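Local coordinates for VAO-type flavoprotein oxidase VAO615 (Myceliophthora thermophila, PDB 6F72) that binds one FAD bicovalently and is probably an oxidase whose reduced flavin reacts rapidly with molecular oxygen, though no substrate is known, at residues A[237-242]-A[393-398]; A[303-308]-A[338-343]; A[134-139]-A[169-174]. All blocks are in the same frame, centred on the assembly; numbering follows the deposited sequence.

How the contacts relate
Contacts 1 and 2 are neighbours, with centres about 10 Å apart. Ile239 O of contact 1 lies 2.7 Å from Ser339 OG of contact 2, a probable hydrogen bond. Along the chain, both segments of contact 2 fall between those of contact 1. Contact 1 reaches the flavin through His237. Contact 2 is set further back, with the Phe340 side chain about 13 Å from the FAD. Contact 3 stands apart, its centre about 32 Å from that of contact 1 and about 40 Å from that of contact 2. Both its segments, like segment 237-242, lie in the FAD-binding domain. Segment 169-174 reaches the cofactor through Met173. The FAD therefore stretches between contacts 1 and 3.

Contact 1 (A[237-242]-A[393-398]); sequences HSILSS and DHFFTY. With FAD (flavin-adenine dinucleotide), chain E.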
loop_
_atom_site.group_PDB
_atom_site.type_symbol
_atom_site.label_atom_id
_atom_site.label_comp_id
_atom_site.label_asym_id
_atom_site.label_seq_id
_atom_site.Cartn_x
_atom_site.Cartn_y
_atom_site.Cartn_z
ATOM N N HIS A 237 -4.225 -6.448 -1.543
ATOM C CA HIS A 237 -3.972 -7.869 -1.735
ATOM C C HIS A 237 -3.240 -8.496 -0.543
ATOM O O HIS A 237 -2.684 -7.792 0.311
ATOM C CB HIS A 237 -3.288 -8.135 -3.073
ATOM C CG HIS A 237 -1.800 -7.995 -3.043
ATOM N ND1 HIS A 237 -1.159 -6.787 -3.247
ATOM C CD2 HIS A 237 -0.821 -8.918 -2.865
ATOM C CE1 HIS A 237 0.148 -6.971 -3.175
ATOM N NE2 HIS A 237 0.379 -8.254 -2.950
ATOM N N SER A 238 -3.257 -9.820 -0.502
ATOM C CA SER A 238 -2.837 -10.598 0.650
ATOM C C SER A 238 -2.554 -12.006 0.175
ATOM O O SER A 238 -3.144 -12.454 -0.821
ATOM C CB SER A 238 -3.977 -10.635 1.684
ATOM O OG SER A 238 -3.708 -11.502 2.777
ATOM N N ILE A 239 -1.686 -12.714 0.898
ATOM C CA ILE A 239 -1.433 -14.149 0.658
ATOM C C ILE A 239 -2.688 -15.001 0.987
ATOM O O ILE A 239 -2.782 -16.186 0.637
ATOM C CB ILE A 239 -0.154 -14.644 1.398
ATOM C CG1 ILE A 239 -0.271 -14.449 2.931
ATOM C CG2 ILE A 239 1.091 -13.943 0.837
ATOM C CD1 ILE A 239 0.731 -15.229 3.769
ATOM N N LEU A 240 -3.658 -14.359 1.630
ATOM C CA LEU A 240 -4.906 -14.983 2.027
ATOM C C LEU A 240 -6.051 -14.668 1.059
ATOM O O LEU A 240 -7.186 -15.114 1.268
ATOM C CB LEU A 240 -5.289 -14.558 3.461
ATOM C CG LEU A 240 -4.632 -15.229 4.675
ATOM C CD1 LEU A 240 -5.356 -14.800 5.951
ATOM C CD2 LEU A 240 -4.560 -16.753 4.593
ATOM N N SER A 241 -5.754 -13.906 0.009
ATOM C CA SER A 241 -6.787 -13.445 -0.909
ATOM C C SER A 241 -7.467 -14.554 -1.716
ATOM O O SER A 241 -8.657 -14.445 -2.008
ATOM C CB SER A 241 -6.272 -12.323 -1.802
ATOM O OG SER A 241 -6.186 -11.127 -1.049
ATOM N N SER A 242 -6.739 -15.630 -2.011
ATOM C CA SER A 242 -7.312 -16.795 -2.700
ATOM C C SER A 242 -8.340 -17.509 -1.828
ATOM O O SER A 242 -9.218 -18.206 -2.344
ATOM C CB SER A 242 -6.233 -17.790 -3.103
ATOM O OG SER A 242 -5.378 -17.234 -4.070
ATOM N N ASP A 393 1.925 -17.595 12.814
ATOM C CA ASP A 393 3.176 -18.352 12.691
ATOM C C ASP A 393 3.657 -18.513 11.275
ATOM O O ASP A 393 4.838 -18.295 11.010
ATOM C CB ASP A 393 3.049 -19.731 13.327
ATOM C CG ASP A 393 3.067 -19.677 14.832
ATOM O OD1 ASP A 393 3.111 -18.564 15.407
ATOM O OD2 ASP A 393 3.034 -20.765 15.441
ATOM N N HIS A 394 2.744 -18.900 10.378
ATOM C CA HIS A 394 3.044 -19.025 8.944
ATOM C C HIS A 394 3.537 -17.704 8.363
ATOM O O HIS A 394 4.583 -17.673 7.703
ATOM C CB HIS A 394 1.825 -19.527 8.167
ATOM C CG HIS A 394 1.959 -19.406 6.681
ATOM N ND1 HIS A 394 2.580 -20.365 5.910
ATOM C CD2 HIS A 394 1.541 -18.443 5.822
ATOM C CE1 HIS A 394 2.538 -19.998 4.641
ATOM N NE2 HIS A 394 1.918 -18.835 4.560
ATOM N N PHE A 395 2.777 -16.634 8.616
ATOM C CA PHE A 395 3.105 -15.300 8.130
ATOM C C PHE A 395 4.534 -14.886 8.498
ATOM O O PHE A 395 5.313 -14.495 7.623
ATOM C CB PHE A 395 2.101 -14.256 8.637
ATOM C CG PHE A 395 2.274 -12.912 7.998
ATOM C CD1 PHE A 395 3.181 -11.988 8.518
ATOM C CD2 PHE A 395 1.565 -12.581 6.843
ATOM C CE1 PHE A 395 3.373 -10.753 7.903
ATOM C CE2 PHE A 395 1.736 -11.343 6.229
ATOM C CZ PHE A 395 2.652 -10.431 6.758
ATOM N N PHE A 396 4.870 -14.982 9.786
ATOM C CA PHE A 396 6.163 -14.483 10.264
ATOM C C PHE A 396 7.344 -15.439 10.074
ATOM O O PHE A 396 8.501 -15.003 10.140
ATOM C CB PHE A 396 6.064 -13.899 11.687
ATOM C CG PHE A 396 5.347 -12.569 11.738
ATOM C CD1 PHE A 396 5.931 -11.417 11.188
ATOM C CD2 PHE A 396 4.082 -12.462 12.306
ATOM C CE1 PHE A 396 5.268 -10.191 11.225
ATOM C CE2 PHE A 396 3.417 -11.238 12.344
ATOM C CZ PHE A 396 4.010 -10.101 11.806
ATOM N N THR A 397 7.061 -16.716 9.798
ATOM C CA THR A 397 8.091 -17.635 9.305
ATOM C C THR A 397 8.638 -17.085 7.984
ATOM O O THR A 397 9.855 -16.955 7.822
ATOM C CB THR A 397 7.557 -19.066 9.075
ATOM O OG1 THR A 397 6.914 -19.536 10.259
ATOM C CG2 THR A 397 8.695 -20.030 8.721
ATOM N N TYR A 398 7.727 -16.732 7.074
ATOM C CA TYR A 398 8.089 -16.321 5.715
ATOM C C TYR A 398 8.343 -14.825 5.508
ATOM O O TYR A 398 9.135 -14.449 4.625
ATOM C CB TYR A 398 7.066 -16.858 4.703
ATOM C CG TYR A 398 7.106 -18.371 4.620
ATOM C CD1 TYR A 398 8.137 -19.029 3.927
ATOM C CD2 TYR A 398 6.148 -19.147 5.271
ATOM C CE1 TYR A 398 8.190 -20.418 3.870
ATOM C CE2 TYR A 398 6.195 -20.536 5.221
ATOM C CZ TYR A 398 7.215 -21.161 4.520
ATOM O OH TYR A 398 7.258 -22.527 4.475
HETATM P PA FAD E . -0.367 6.080 4.051
HETATM O O1A FAD E . 0.699 6.623 3.135
HETATM O O2A FAD E . -0.408 6.652 5.440
HETATM O O5B FAD E . -1.792 6.277 3.333
HETATM C C5B FAD E . -1.985 6.000 1.946
HETATM C C4B FAD E . -3.148 6.803 1.374
HETATM O O4B FAD E . -4.335 6.527 2.120
HETATM C C3B FAD E . -2.961 8.307 1.424
HETATM O O3B FAD E . -3.578 8.841 0.245
HETATM C C2B FAD E . -3.739 8.755 2.649
HETATM O O2B FAD E . -4.248 10.083 2.503
HETATM C C1B FAD E . -4.858 7.729 2.709
HETATM N N9A FAD E . -5.317 7.392 4.078
HETATM C C8A FAD E . -4.676 6.579 4.945
HETATM N N7A FAD E . -5.386 6.448 6.094
HETATM C C5A FAD E . -6.504 7.179 5.959
HETATM C C6A FAD E . -7.684 7.477 6.801
HETATM N N6A FAD E . -7.772 6.946 8.041
HETATM N N1A FAD E . -8.639 8.293 6.299
HETATM C C2A FAD E . -8.551 8.833 5.064
HETATM N N3A FAD E . -7.502 8.596 4.237
HETATM C C4A FAD E . -6.467 7.794 4.623
HETATM N N1 FAD E . -0.119 -3.344 -0.703
HETATM C C2 FAD E . -0.692 -4.547 -0.960
HETATM O O2 FAD E . -1.812 -4.578 -1.522
HETATM N N3 FAD E . -0.087 -5.709 -0.629
HETATM C C4 FAD E . 1.117 -5.778 -0.038
HETATM O O4 FAD E . 1.640 -6.879 0.247
HETATM C C4X FAD E . 1.799 -4.505 0.284
HETATM N N5 FAD E . 3.005 -4.482 0.891
HETATM C C5X FAD E . 3.635 -3.307 1.182
HETATM C C6 FAD E . 4.894 -3.306 1.820
HETATM C C7 FAD E . 5.519 -2.073 2.112
HETATM C C7M FAD E . 6.877 -2.094 2.791
HETATM C C8 FAD E . 4.844 -0.772 1.759
HETATM C C8M FAD E . 5.387 0.603 2.119
HETATM C C9 FAD E . 3.602 -0.798 1.132
HETATM C C9A FAD E . 2.970 -2.008 0.827
HETATM N N10 FAD E . 1.698 -2.015 0.208
HETATM C C10 FAD E . 1.092 -3.254 -0.095
HETATM C "C1'" FAD E . 1.069 -0.756 -0.186
HETATM C "C2'" FAD E . -0.084 -0.239 0.621
HETATM O "O2'" FAD E . -1.222 -1.038 0.309
HETATM C "C3'" FAD E . -0.288 1.197 0.151
HETATM O "O3'" FAD E . 0.961 1.922 0.147
HETATM C "C4'" FAD E . -1.309 1.921 1.015
HETATM O "O4'" FAD E . -1.646 3.169 0.405
HETATM C "C5'" FAD E . -0.812 2.100 2.451
HETATM O "O5'" FAD E . -1.726 2.865 3.221
HETATM P P FAD E . -1.267 3.440 4.649
HETATM O O1P FAD E . -0.626 2.330 5.432
HETATM O O2P FAD E . -2.461 4.202 5.177
HETATM O O3P FAD E . -0.128 4.500 4.216
#
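His394, on helix 391-399, meets Ile239 of the turn that follows His237. The two side chains approach from opposite directions. The imidazole presents an edge, and Ile239 CD1 lies near the ring plane, 3.9 Å from His394 NE2 and equally far from His394 CD2. CG of His394 is anti to its backbone N (chi1 168°), which carries the ring out from the helix toward the turn. The polar need of His394 NE2 is met by Thr354 OG1, to which it is hydrogen-bonded.

Phe395 comes next and touches the same methyl. Phe395 CD2 is 4.1 Å from Ile239 CD1, in an oblique approach. The Phe395 ring also meets Tyr207, with planes at about 60°. Along the helix, Phe395 CD1 sits over the centre of the Phe396 ring, 3.6 Å above its plane.

On the other side, Ile239 is the second residue of a type I turn from Ser238 to Ser241. Ser238 OG accepts from Leu240 N at 3.1 Å, a nearly straight capping bond (162°) before helix 241-244. The same OG is bonded to Gly219 O. His237, one residue before the turn, uses its backbone N to bond FAD O2 at 3.1 Å.

One methyl thus serves two aromatic rings, and no hydrogen bond crosses between the segments. The contact is small and buried, and it rests mainly on van der Waals contact. His394 NE2 and Ser238 OG find their polar partners away from the interface between the two segments. The chemistry implies an apolar joint between a helix and a turn whose preceding residue holds the pyrimidine end of the flavin.

Contact 2 (A[303-308]-A[338-343]); sequences GGTLLG and NSFTYS
Thr305 touches Phe340 through its methyl. Thr305 CG2 lies near the plane of the ring, at the edge, 4.1 Å from Phe340 CE1. Thr305 OG1 is anti to the backbone N (chi1 -164°), which leaves CG2 to meet the ring. The hydroxyl stays on its own strand, and Thr305 OG1 donates to Leu306 O at 2.8 Å, from well above the carbonyl plane.

Leu306 turns the other way, onto strand 382-388. Leu307 comes back to the side of Thr305, as alternation along a strand requires. Leu307 CD2 is 3.8 Å from Phe340 CZ, in an oblique approach. Thr305 and Leu307 therefore share one end of the Phe340 ring, at CE1 and CZ. The ring is further enclosed by Phe333, stacked on it, and by Phe370, edge-to-face. Leu367 and Leu371 of helix 360-376 cover Thr305 and Leu307.

The two strands are not direct partners. Strand 348-356 runs between them, and Thr305 and Leu307 bond to its backbone at Gly353 and Ala351. The Phe340 side chain reaches across this middle strand, touching Ala351. With helices 316-335 and 360-376 and strand 382-388, the strand order 4-1-3-2 is that of a ferredoxin-like βαββαβ unit, here four of the seven strands of a larger antiparallel sheet.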
loop_
_atom_site.group_PDB
_atom_site.type_symbol
_atom_site.label_atom_id
_atom_site.label_comp_id
_atom_site.label_asym_id
_atom_site.label_seq_id
_atom_site.Cartn_x
_atom_site.Cartn_y
_atom_site.Cartn_z
ATOM N N GLY A 303 -0.532 -24.661 5.676
ATOM C CA GLY A 303 0.560 -25.268 4.917
ATOM C C GLY A 303 1.449 -24.227 4.254
ATOM O O GLY A 303 0.971 -23.212 3.736
ATOM N N GLY A 304 2.749 -24.482 4.264
ATOM C CA GLY A 304 3.710 -23.528 3.722
ATOM C C GLY A 304 4.844 -24.206 3.000
ATOM O O GLY A 304 5.102 -25.396 3.210
ATOM N N THR A 305 5.508 -23.451 2.132
ATOM C CA THR A 305 6.739 -23.913 1.507
ATOM C C THR A 305 7.609 -22.787 0.995
ATOM O O THR A 305 7.117 -21.706 0.658
ATOM C CB THR A 305 6.492 -24.921 0.357
ATOM O OG1 THR A 305 7.720 -25.593 0.065
ATOM C CG2 THR A 305 5.955 -24.232 -0.919
ATOM N N LEU A 306 8.909 -23.065 0.969
ATOM C CA LEU A 306 9.822 -22.417 0.050
ATOM C C LEU A 306 9.849 -23.292 -1.199
ATOM O O LEU A 306 9.969 -24.522 -1.111
ATOM C CB LEU A 306 11.231 -22.281 0.651
ATOM C CG LEU A 306 12.245 -21.360 -0.047
ATOM C CD1 LEU A 306 13.209 -20.774 0.969
ATOM C CD2 LEU A 306 13.030 -22.065 -1.149
ATOM N N LEU A 307 9.720 -22.646 -2.355
ATOM C CA LEU A 307 9.931 -23.295 -3.638
ATOM C C LEU A 307 10.799 -22.410 -4.524
ATOM O O LEU A 307 10.357 -21.351 -4.983
ATOM C CB LEU A 307 8.591 -23.640 -4.307
ATOM C CG LEU A 307 8.537 -24.101 -5.774
ATOM C CD1 LEU A 307 9.371 -25.353 -6.028
ATOM C CD2 LEU A 307 7.087 -24.312 -6.189
ATOM N N GLY A 308 12.032 -22.856 -4.754
ATOM C CA GLY A 308 13.004 -22.105 -5.542
ATOM C C GLY A 308 13.659 -22.923 -6.631
ATOM O O GLY A 308 13.839 -24.130 -6.484
ATOM N N ASN A 338 -5.267 -21.248 -2.243
ATOM C CA ASN A 338 -3.835 -21.096 -1.954
ATOM C C ASN A 338 -3.205 -19.943 -2.728
ATOM O O ASN A 338 -3.812 -19.434 -3.667
ATOM C CB ASN A 338 -3.087 -22.384 -2.303
ATOM C CG ASN A 338 -3.802 -23.629 -1.833
ATOM O OD1 ASN A 338 -3.879 -23.899 -0.643
ATOM N ND2 ASN A 338 -4.320 -24.408 -2.781
ATOM N N SER A 339 -1.987 -19.548 -2.340
ATOM C CA SER A 339 -1.254 -18.496 -3.040
ATOM C C SER A 339 0.245 -18.733 -3.066
ATOM O O SER A 339 0.797 -19.405 -2.179
ATOM C CB SER A 339 -1.517 -17.139 -2.396
ATOM O OG SER A 339 -0.966 -17.099 -1.091
ATOM N N PHE A 340 0.895 -18.167 -4.086
ATOM C CA PHE A 340 2.347 -18.006 -4.103
ATOM C C PHE A 340 2.705 -16.541 -4.115
ATOM O O PHE A 340 2.192 -15.772 -4.935
ATOM C CB PHE A 340 2.982 -18.692 -5.316
ATOM C CG PHE A 340 3.333 -20.130 -5.085
ATOM C CD1 PHE A 340 4.269 -20.492 -4.104
ATOM C CD2 PHE A 340 2.746 -21.135 -5.861
ATOM C CE1 PHE A 340 4.597 -21.831 -3.896
ATOM C CE2 PHE A 340 3.070 -22.474 -5.663
ATOM C CZ PHE A 340 3.992 -22.822 -4.675
ATOM N N THR A 341 3.562 -16.162 -3.170
ATOM C CA THR A 341 4.272 -14.896 -3.228
ATOM C C THR A 341 5.728 -15.228 -3.597
ATOM O O THR A 341 6.340 -16.134 -3.013
ATOM C CB THR A 341 4.067 -14.055 -1.935
ATOM O OG1 THR A 341 4.561 -12.726 -2.137
ATOM C CG2 THR A 341 4.743 -14.668 -0.684
ATOM N N TYR A 342 6.254 -14.551 -4.615
ATOM C CA TYR A 342 7.535 -14.931 -5.165
ATOM C C TYR A 342 8.382 -13.778 -5.709
ATOM O O TYR A 342 7.864 -12.710 -6.041
ATOM C CB TYR A 342 7.387 -16.040 -6.214
ATOM C CG TYR A 342 6.519 -15.709 -7.391
ATOM C CD1 TYR A 342 5.135 -15.824 -7.305
ATOM C CD2 TYR A 342 7.079 -15.307 -8.609
ATOM C CE1 TYR A 342 4.322 -15.526 -8.382
ATOM C CE2 TYR A 342 6.270 -15.020 -9.704
ATOM C CZ TYR A 342 4.892 -15.134 -9.576
ATOM O OH TYR A 342 4.067 -14.835 -10.619
ATOM N N SER A 343 9.690 -14.026 -5.770
ATOM C CA SER A 343 10.677 -13.109 -6.323
ATOM C C SER A 343 11.104 -13.626 -7.691
ATOM O O SER A 343 11.476 -14.795 -7.837
ATOM C CB SER A 343 11.882 -13.034 -5.395
ATOM O OG SER A 343 12.808 -12.070 -5.854
#

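Contact 3 (A[134-139]-A[169-174]); sequences ADVQAA and LSLWMH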
loop_
_atom_site.group_PDB
_atom_site.type_symbol
_atom_site.label_atom_id
_atom_site.label_comp_id
_atom_site.label_asym_id
_atom_site.label_seq_id
_atom_site.Cartn_x
_atom_site.Cartn_y
_atom_site.Cartn_z
ATOM N N ALA A 134 -13.580 14.590 16.921
ATOM C CA ALA A 134 -13.582 16.011 17.254
ATOM C C ALA A 134 -12.337 16.731 16.721
ATOM O O ALA A 134 -12.447 17.804 16.118
ATOM C CB ALA A 134 -13.737 16.195 18.759
ATOM N N ASP A 135 -11.174 16.102 16.906
ATOM C CA ASP A 135 -9.894 16.593 16.381
ATOM C C ASP A 135 -9.923 16.837 14.868
ATOM O O ASP A 135 -9.416 17.863 14.393
ATOM C CB ASP A 135 -8.760 15.628 16.755
ATOM C CG ASP A 135 -8.452 15.644 18.244
ATOM O OD1 ASP A 135 -8.958 16.544 18.944
ATOM O OD2 ASP A 135 -7.692 14.772 18.719
ATOM N N VAL A 136 -10.543 15.901 14.141
ATOM C CA VAL A 136 -10.706 15.970 12.679
ATOM C C VAL A 136 -11.664 17.105 12.312
ATOM O O VAL A 136 -11.335 17.942 11.481
ATOM C CB VAL A 136 -11.183 14.621 12.089
ATOM C CG1 VAL A 136 -11.352 14.704 10.576
ATOM C CG2 VAL A 136 -10.221 13.502 12.452
ATOM N N GLN A 137 -12.832 17.137 12.956
ATOM C CA GLN A 137 -13.818 18.196 12.747
ATOM C C GLN A 137 -13.213 19.583 12.970
ATOM O O GLN A 137 -13.436 20.492 12.168
ATOM C CB GLN A 137 -15.035 17.989 13.654
ATOM C CG GLN A 137 -15.938 16.828 13.233
ATOM C CD GLN A 137 -16.918 16.394 14.323
ATOM O OE1 GLN A 137 -16.707 16.644 15.515
ATOM N NE2 GLN A 137 -17.996 15.720 13.909
ATOM N N ALA A 138 -12.446 19.725 14.052
ATOM C CA ALA A 138 -11.737 20.968 14.370
ATOM C C ALA A 138 -10.732 21.349 13.280
ATOM O O ALA A 138 -10.742 22.489 12.798
ATOM C CB ALA A 138 -11.042 20.854 15.722
ATOM N N ALA A 139 -9.892 20.388 12.888
ATOM C CA ALA A 139 -8.859 20.606 11.875
ATOM C C ALA A 139 -9.435 20.973 10.509
ATOM O O ALA A 139 -8.925 21.890 9.846
ATOM C CB ALA A 139 -7.945 19.401 11.771
ATOM N N LEU A 169 -1.689 21.063 6.472
ATOM C CA LEU A 169 -2.090 20.543 7.766
ATOM C C LEU A 169 -2.436 19.073 7.565
ATOM O O LEU A 169 -3.298 18.746 6.742
ATOM C CB LEU A 169 -3.308 21.312 8.295
ATOM C CG LEU A 169 -3.865 20.913 9.664
ATOM C CD1 LEU A 169 -2.878 21.273 10.757
ATOM C CD2 LEU A 169 -5.211 21.575 9.902
ATOM N N SER A 170 -1.756 18.199 8.304
ATOM C CA SER A 170 -1.927 16.756 8.136
ATOM C C SER A 170 -2.763 16.141 9.249
ATOM O O SER A 170 -2.530 16.404 10.428
ATOM C CB SER A 170 -0.571 16.045 8.045
ATOM O OG SER A 170 -0.712 14.631 8.140
ATOM N N LEU A 171 -3.736 15.319 8.857
ATOM C CA LEU A 171 -4.518 14.547 9.809
ATOM C C LEU A 171 -3.784 13.245 10.006
ATOM O O LEU A 171 -3.753 12.379 9.124
ATOM C CB LEU A 171 -5.952 14.332 9.322
ATOM C CG LEU A 171 -6.695 15.620 8.957
ATOM C CD1 LEU A 171 -7.993 15.328 8.232
ATOM C CD2 LEU A 171 -6.923 16.479 10.195
ATOM N N TRP A 172 -3.148 13.140 11.164
ATOM C CA TRP A 172 -2.269 12.024 11.447
ATOM C C TRP A 172 -3.055 11.005 12.239
ATOM O O TRP A 172 -3.383 11.244 13.393
ATOM C CB TRP A 172 -1.013 12.506 12.192
ATOM C CG TRP A 172 0.028 11.462 12.471
ATOM C CD1 TRP A 172 0.451 10.485 11.624
ATOM C CD2 TRP A 172 0.820 11.325 13.662
ATOM N NE1 TRP A 172 1.436 9.729 12.208
ATOM C CE2 TRP A 172 1.693 10.225 13.458
ATOM C CE3 TRP A 172 0.876 12.020 14.884
ATOM C CZ2 TRP A 172 2.613 9.793 14.432
ATOM C CZ3 TRP A 172 1.798 11.590 15.860
ATOM C CH2 TRP A 172 2.650 10.478 15.619
ATOM N N MET A 173 -3.324 9.870 11.602
ATOM C CA MET A 173 -4.273 8.856 12.072
ATOM C C MET A 173 -3.601 7.689 12.771
ATOM O O MET A 173 -4.291 6.800 13.291
ATOM C CB MET A 173 -5.080 8.286 10.876
ATOM C CG MET A 173 -5.613 9.336 9.919
ATOM S SD MET A 173 -6.539 10.651 10.745
ATOM C CE MET A 173 -8.012 9.736 11.154
ATOM N N HIS A 174 -2.271 7.709 12.777
ATOM C CA HIS A 174 -1.405 6.627 13.277
ATOM C C HIS A 174 -1.735 6.077 14.662
ATOM O O HIS A 174 -1.534 4.885 14.919
ATOM C CB HIS A 174 0.061 7.106 13.254
ATOM C CG HIS A 174 1.045 6.136 13.836
ATOM N ND1 HIS A 174 1.186 4.844 13.374
ATOM C CD2 HIS A 174 1.957 6.282 14.826
ATOM C CE1 HIS A 174 2.125 4.228 14.072
ATOM N NE2 HIS A 174 2.615 5.082 14.954
#
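Val136 and Leu171 cross at about a right angle where helix 133-146 lies on strand 169-172. Val136 CG1 and Leu171 CD1 meet at 4.1 Å. The other branch of Leu171 turns to Ala139, whose CB is 3.5 Å from Leu171 CD2. This is tighter than usual for two carbons. Leu171 is thus forked, with one methyl for each of two residues on successive turns of the helix. Its CG is anti to the carbonyl carbon (chi1 -54°), and this directs the fork at the helix.

Leu169, two residues earlier, points to the same side. Its CG is anti to the backbone N (chi1 -179°), and Leu169 CD2 lies 4.0 Å from Ala139 CB and 3.7 Å from Ala139 O. Ala139 CB therefore meets the ends of both leucines. Ser170, between them, faces the other side of the sheet.

The axes of helix segment 134-139 and strand 169-172 come within 9.8 Å, nearly antiparallel at 168°. Strand 169-172 lies between parallel strands 126-129 and 150-153, which helix 133-146 connects. This is a beta-alpha-beta crossover passing over the middle strand, within the FAD-binding domain. Val288 of strand 288-298 touches both Val136 and Leu171. Met173, just past the strand, touches the FAD.

No hydrogen bond joins the two segments. Methyl groups make the side-chain contacts, and all four residues are buried. Close approach is possible because alanine is small, so the hold is one of shape and dispersion rather than of polar bonding.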